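Local coordinates for protein fluoride-specific ion channel FluC (Bordetella pertussis, PDB 5NKQ) that conducts fluoride ions selectively across the bacterial inner membrane, lowering the cell's fluoride load and its toxicity while excluding chloride, at residues Leu44-Ile50 with Gly111-Thr116; Leu49-Met53 with Ala71-Leu76. All blocks are in the same frame, centred on the assembly; numbering follows the deposited sequence.

How the interactions relate
Helix 37-59 carries both contacts, with a different neighbour on each. Along the chain, both contacts start on it: interaction 1 reaches forward to helix 98-126, while interaction 2 joins it to helix 65-79. Their centres lie about 10 Å apart, and L49 and I50 belong to both. The two also touch directly, G46 CA lying 4.1 Å from L76 CD2. Interaction 1 is close, rich in glycine and beside a fluoride ion; interaction 2 is wider and filled by aliphatic side chains. Both border the second subunit, so the helix bundle is packed against the dimer interface of the double-barrelled channel.

Interaction 1 of 2, residues Leu44-Ile50 with Gly111-Thr116. With F (fluoride ion), chain M.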
loop_
_atom_site.group_PDB
_atom_site.type_symbol
_atom_site.label_atom_id
_atom_site.label_comp_id
_atom_site.label_asym_id
_atom_site.label_seq_id
_atom_site.Cartn_x
_atom_site.Cartn_y
_atom_site.Cartn_z
ATOM N N LEU A 44 2.479 -4.998 7.681
ATOM C CA LEU A 44 2.372 -6.381 8.135
ATOM C C LEU A 44 1.131 -6.584 8.997
ATOM O O LEU A 44 0.398 -7.565 8.825
ATOM C CB LEU A 44 3.632 -6.787 8.900
ATOM C CG LEU A 44 4.913 -6.961 8.084
ATOM C CD1 LEU A 44 6.076 -7.349 8.984
ATOM C CD2 LEU A 44 4.714 -7.989 6.985
ATOM N N VAL A 45 0.886 -5.667 9.936
ATOM C CA VAL A 45 -0.302 -5.771 10.782
ATOM C C VAL A 45 -1.565 -5.617 9.945
ATOM O O VAL A 45 -2.541 -6.357 10.124
ATOM C CB VAL A 45 -0.240 -4.733 11.917
ATOM C CG1 VAL A 45 -1.584 -4.625 12.620
ATOM C CG2 VAL A 45 0.850 -5.106 12.910
ATOM N N GLY A 46 -1.567 -4.661 9.013
ATOM C CA GLY A 46 -2.723 -4.493 8.149
ATOM C C GLY A 46 -2.956 -5.687 7.245
ATOM O O GLY A 46 -4.101 -6.043 6.953
ATOM N N GLY A 47 -1.875 -6.322 6.787
ATOM C CA GLY A 47 -2.026 -7.525 5.985
ATOM C C GLY A 47 -2.634 -8.672 6.770
ATOM O O GLY A 47 -3.463 -9.422 6.251
ATOM N N TYR A 48 -2.236 -8.818 8.036
ATOM C CA TYR A 48 -2.824 -9.852 8.880
ATOM C C TYR A 48 -4.283 -9.543 9.196
ATOM O O TYR A 48 -5.130 -10.444 9.184
ATOM C CB TYR A 48 -2.011 -9.998 10.167
ATOM C CG TYR A 48 -2.561 -11.018 11.139
ATOM C CD1 TYR A 48 -2.294 -12.372 10.980
ATOM C CD2 TYR A 48 -3.340 -10.627 12.221
ATOM C CE1 TYR A 48 -2.791 -13.307 11.867
ATOM C CE2 TYR A 48 -3.841 -11.555 13.115
ATOM C CZ TYR A 48 -3.565 -12.894 12.932
ATOM O OH TYR A 48 -4.061 -13.823 13.817
ATOM N N LEU A 49 -4.595 -8.275 9.473
ATOM C CA LEU A 49 -5.945 -7.927 9.900
ATOM C C LEU A 49 -6.952 -8.028 8.761
ATOM O O LEU A 49 -8.136 -8.280 9.010
ATOM C CB LEU A 49 -5.959 -6.522 10.501
ATOM C CG LEU A 49 -5.303 -6.393 11.878
ATOM C CD1 LEU A 49 -5.360 -4.957 12.377
ATOM C CD2 LEU A 49 -5.968 -7.335 12.869
ATOM N N ILE A 50 -6.517 -7.837 7.514
ATOM C CA ILE A 50 -7.459 -7.993 6.411
ATOM C C ILE A 50 -7.714 -9.469 6.133
ATOM O O ILE A 50 -8.798 -9.837 5.668
ATOM C CB ILE A 50 -6.975 -7.246 5.156
ATOM C CG1 ILE A 50 -8.112 -7.143 4.135
ATOM C CG2 ILE A 50 -5.759 -7.926 4.543
ATOM C CD1 ILE A 50 -7.796 -6.267 2.945
ATOM N N GLY A 111 6.010 -10.668 3.043
ATOM C CA GLY A 111 5.550 -10.612 4.420
ATOM C C GLY A 111 4.065 -10.326 4.529
ATOM O O GLY A 111 3.362 -10.946 5.331
ATOM N N SER A 112 3.566 -9.386 3.723
ATOM C CA SER A 112 2.148 -9.042 3.783
ATOM C C SER A 112 1.276 -10.197 3.309
ATOM O O SER A 112 0.225 -10.472 3.901
ATOM C CB SER A 112 1.875 -7.788 2.954
ATOM O OG SER A 112 0.509 -7.421 3.020
ATOM N N LEU A 113 1.691 -10.884 2.241
ATOM C CA LEU A 113 0.918 -12.019 1.748
ATOM C C LEU A 113 0.887 -13.151 2.768
ATOM O O LEU A 113 -0.143 -13.814 2.939
ATOM C CB LEU A 113 1.496 -12.512 0.420
ATOM C CG LEU A 113 1.548 -11.498 -0.726
ATOM C CD1 LEU A 113 2.177 -12.120 -1.963
ATOM C CD2 LEU A 113 0.158 -10.966 -1.039
ATOM N N ALA A 114 2.005 -13.382 3.460
ATOM C CA ALA A 114 2.045 -14.437 4.467
ATOM C C ALA A 114 1.175 -14.089 5.669
ATOM O O ALA A 114 0.484 -14.958 6.214
ATOM C CB ALA A 114 3.487 -14.697 4.901
ATOM N N MET A 115 1.200 -12.825 6.102
ATOM C CA MET A 115 0.334 -12.411 7.202
ATOM C C MET A 115 -1.136 -12.476 6.809
ATOM O O MET A 115 -1.986 -12.790 7.649
ATOM C CB MET A 115 0.700 -11.000 7.664
ATOM C CG MET A 115 2.108 -10.873 8.226
ATOM S SD MET A 115 2.394 -11.921 9.665
ATOM C CE MET A 115 1.361 -11.122 10.888
ATOM N N THR A 116 -1.454 -12.183 5.544
ATOM C CA THR A 116 -2.830 -12.323 5.081
ATOM C C THR A 116 -3.274 -13.780 5.123
ATOM O O THR A 116 -4.397 -14.082 5.544
ATOM C CB THR A 116 -2.973 -11.757 3.667
ATOM O OG1 THR A 116 -2.599 -10.373 3.661
ATOM C CG2 THR A 116 -4.412 -11.886 3.182
HETATM F F F M . -0.611 -4.942 3.785
#
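L44 opens the contact by laying its CD2 methyl against the backbone of G111, 3.5 Å from that residue's C atom, where a glycine leaves the methyl room to settle. One turn on, G47 brings the two transmembrane helices together: their axes come within 7.1 Å and run roughly parallel, crossing at -31°. With no side chain to intervene, the O atom of G47 lies 2.9 Å from OG1 of T116. The hydroxyl can donate there, though its proton has another acceptor within reach, and OG1 is also hydrogen-bonded to S86 of the second subunit. T116 CA makes a CA-H...O contact with the same G47 oxygen. A second CA-H...O contact runs the other way: CA of Y48 faces O of M115 at 3.3 Å with a fairly straight 158° at the hydrogen. M115 doubles back at chi2 and chi3, which carries CE to 3.6 Å from Y48 CB beside the root of the ring. The phenol reaches farther along helix 98-126, where its OH is hydrogen-bonded to T122. I50 closes the segment, its CG2 beside T116 OG1. On the pore side, S112 points OG away from its own backbone N (chi1 -179°) and donates a hydrogen bond to the fluoride ion, 2.8 Å from OG. Together with N43 and T80, G47 and S112 form this ion's pocket. Backbone closeness and small polar groups thus let the helix pair present a hydroxyl donor to an anion within the membrane, consistent with a fluoride pathway along this interface.

Interaction 2 of 2, residues Leu49-Met53 with Ala71-Leu76; sequences LIGVM and AVTGFL
L76 gives up the most surface here, dividing its two methyls between neighbouring residues of the facing helix. CD1 rests over the backbone of I50, 3.6 Å from its N atom, and also touches CB of that residue. CD2 turns to L49 and meets its CB at 3.6 Å, the two leucine side chains set roughly perpendicular. L49 then sends CD1 on to the rim of the F75 ring, near the ring plane and 4.3 Å from CE2. M53, the next largest contributor, is bent at both chi2 and chi3, so that its CE methyl curls round to A71 CB at 3.8 Å while CG stays near L76 CD1. This is an antiparallel helix pair of the Fluc transmembrane bundle, with 160° between the chain directions. Its axes stand 10.5 Å apart, a separation bridged by branched and flexible apolar side chains. Helix 65-79 widens to a pi-type turn across 71-76, where N of L76 bonds to O of A71. V72 fills the middle of the interface with its two methyls: CG2 lies 3.7 Å from M53 CB, the two side chains running past one another head to tail, whereas CG1 meets I50 CD1 at 3.6 Å. I50 reaches it with CG1 anti to the backbone N (chi1 -167°). Beyond the pair, L76 O is hydrogen-bonded to OG1 of T80, a residue of the central sodium site, and to OG of S83 of the second subunit.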
loop_
_atom_site.group_PDB
_atom_site.type_symbol
_atom_site.label_atom_id
_atom_site.label_comp_id
_atom_site.label_asym_id
_atom_site.label_seq_id
_atom_site.Cartn_x
_atom_site.Cartn_y
_atom_site.Cartn_z
ATOM N N LEU A 49 -4.595 -8.275 9.473
ATOM C CA LEU A 49 -5.945 -7.927 9.900
ATOM C C LEU A 49 -6.952 -8.028 8.761
ATOM O O LEU A 49 -8.136 -8.280 9.010
ATOM C CB LEU A 49 -5.959 -6.522 10.501
ATOM C CG LEU A 49 -5.303 -6.393 11.878
ATOM C CD1 LEU A 49 -5.360 -4.957 12.377
ATOM C CD2 LEU A 49 -5.968 -7.335 12.869
ATOM N N ILE A 50 -6.517 -7.837 7.514
ATOM C CA ILE A 50 -7.459 -7.993 6.411
ATOM C C ILE A 50 -7.714 -9.469 6.133
ATOM O O ILE A 50 -8.798 -9.837 5.668
ATOM C CB ILE A 50 -6.975 -7.246 5.156
ATOM C CG1 ILE A 50 -8.112 -7.143 4.135
ATOM C CG2 ILE A 50 -5.759 -7.926 4.543
ATOM C CD1 ILE A 50 -7.796 -6.267 2.945
ATOM N N GLY A 51 -6.742 -10.337 6.417
ATOM C CA GLY A 51 -7.020 -11.763 6.392
ATOM C C GLY A 51 -8.008 -12.161 7.471
ATOM O O GLY A 51 -8.864 -13.023 7.257
ATOM N N VAL A 52 -7.907 -11.528 8.642
ATOM C CA VAL A 52 -8.890 -11.747 9.699
ATOM C C VAL A 52 -10.257 -11.238 9.261
ATOM O O VAL A 52 -11.278 -11.915 9.434
ATOM C CB VAL A 52 -8.430 -11.072 11.005
ATOM C CG1 VAL A 52 -9.542 -11.109 12.046
ATOM C CG2 VAL A 52 -7.166 -11.736 11.534
ATOM N N MET A 53 -10.295 -10.036 8.680
ATOM C CA MET A 53 -11.571 -9.439 8.299
ATOM C C MET A 53 -12.240 -10.214 7.171
ATOM O O MET A 53 -13.447 -10.471 7.223
ATOM C CB MET A 53 -11.372 -7.977 7.905
ATOM C CG MET A 53 -11.144 -7.044 9.082
ATOM S SD MET A 53 -12.446 -7.174 10.326
ATOM C CE MET A 53 -13.896 -6.784 9.350
ATOM N N ALA A 71 -13.922 -0.910 8.563
ATOM C CA ALA A 71 -12.801 -1.717 9.030
ATOM C C ALA A 71 -11.755 -1.946 7.942
ATOM O O ALA A 71 -10.561 -1.729 8.171
ATOM C CB ALA A 71 -13.307 -3.061 9.561
ATOM N N VAL A 72 -12.180 -2.389 6.759
ATOM C CA VAL A 72 -11.244 -2.755 5.702
ATOM C C VAL A 72 -10.954 -1.551 4.816
ATOM O O VAL A 72 -9.812 -1.085 4.738
ATOM C CB VAL A 72 -11.777 -3.932 4.865
ATOM C CG1 VAL A 72 -10.754 -4.340 3.820
ATOM C CG2 VAL A 72 -12.130 -5.106 5.765
ATOM N N THR A 73 -11.987 -1.047 4.134
ATOM C CA THR A 73 -11.800 0.095 3.244
ATOM C C THR A 73 -11.313 1.318 4.012
ATOM O O THR A 73 -10.461 2.071 3.524
ATOM C CB THR A 73 -13.104 0.407 2.508
ATOM O OG1 THR A 73 -13.575 -0.773 1.845
ATOM C CG2 THR A 73 -12.890 1.507 1.478
ATOM N N GLY A 74 -11.834 1.526 5.218
ATOM C CA GLY A 74 -11.436 2.659 6.026
ATOM C C GLY A 74 -10.192 2.408 6.854
ATOM O O GLY A 74 -9.105 2.875 6.503
ATOM N N PHE A 75 -10.339 1.654 7.947
ATOM C CA PHE A 75 -9.254 1.509 8.914
ATOM C C PHE A 75 -8.021 0.870 8.284
ATOM O O PHE A 75 -6.923 1.437 8.322
ATOM C CB PHE A 75 -9.729 0.693 10.117
ATOM C CG PHE A 75 -8.654 0.435 11.133
ATOM C CD1 PHE A 75 -8.239 1.439 11.991
ATOM C CD2 PHE A 75 -8.057 -0.811 11.228
ATOM C CE1 PHE A 75 -7.247 1.207 12.927
ATOM C CE2 PHE A 75 -7.066 -1.050 12.162
ATOM C CZ PHE A 75 -6.660 -0.039 13.012
ATOM N N LEU A 76 -8.181 -0.320 7.703
ATOM C CA LEU A 76 -7.034 -1.003 7.114
ATOM C C LEU A 76 -6.514 -0.271 5.883
ATOM O O LEU A 76 -5.320 -0.357 5.572
ATOM C CB LEU A 76 -7.406 -2.444 6.772
ATOM C CG LEU A 76 -7.753 -3.283 8.002
ATOM C CD1 LEU A 76 -8.170 -4.687 7.603
ATOM C CD2 LEU A 76 -6.579 -3.316 8.969
#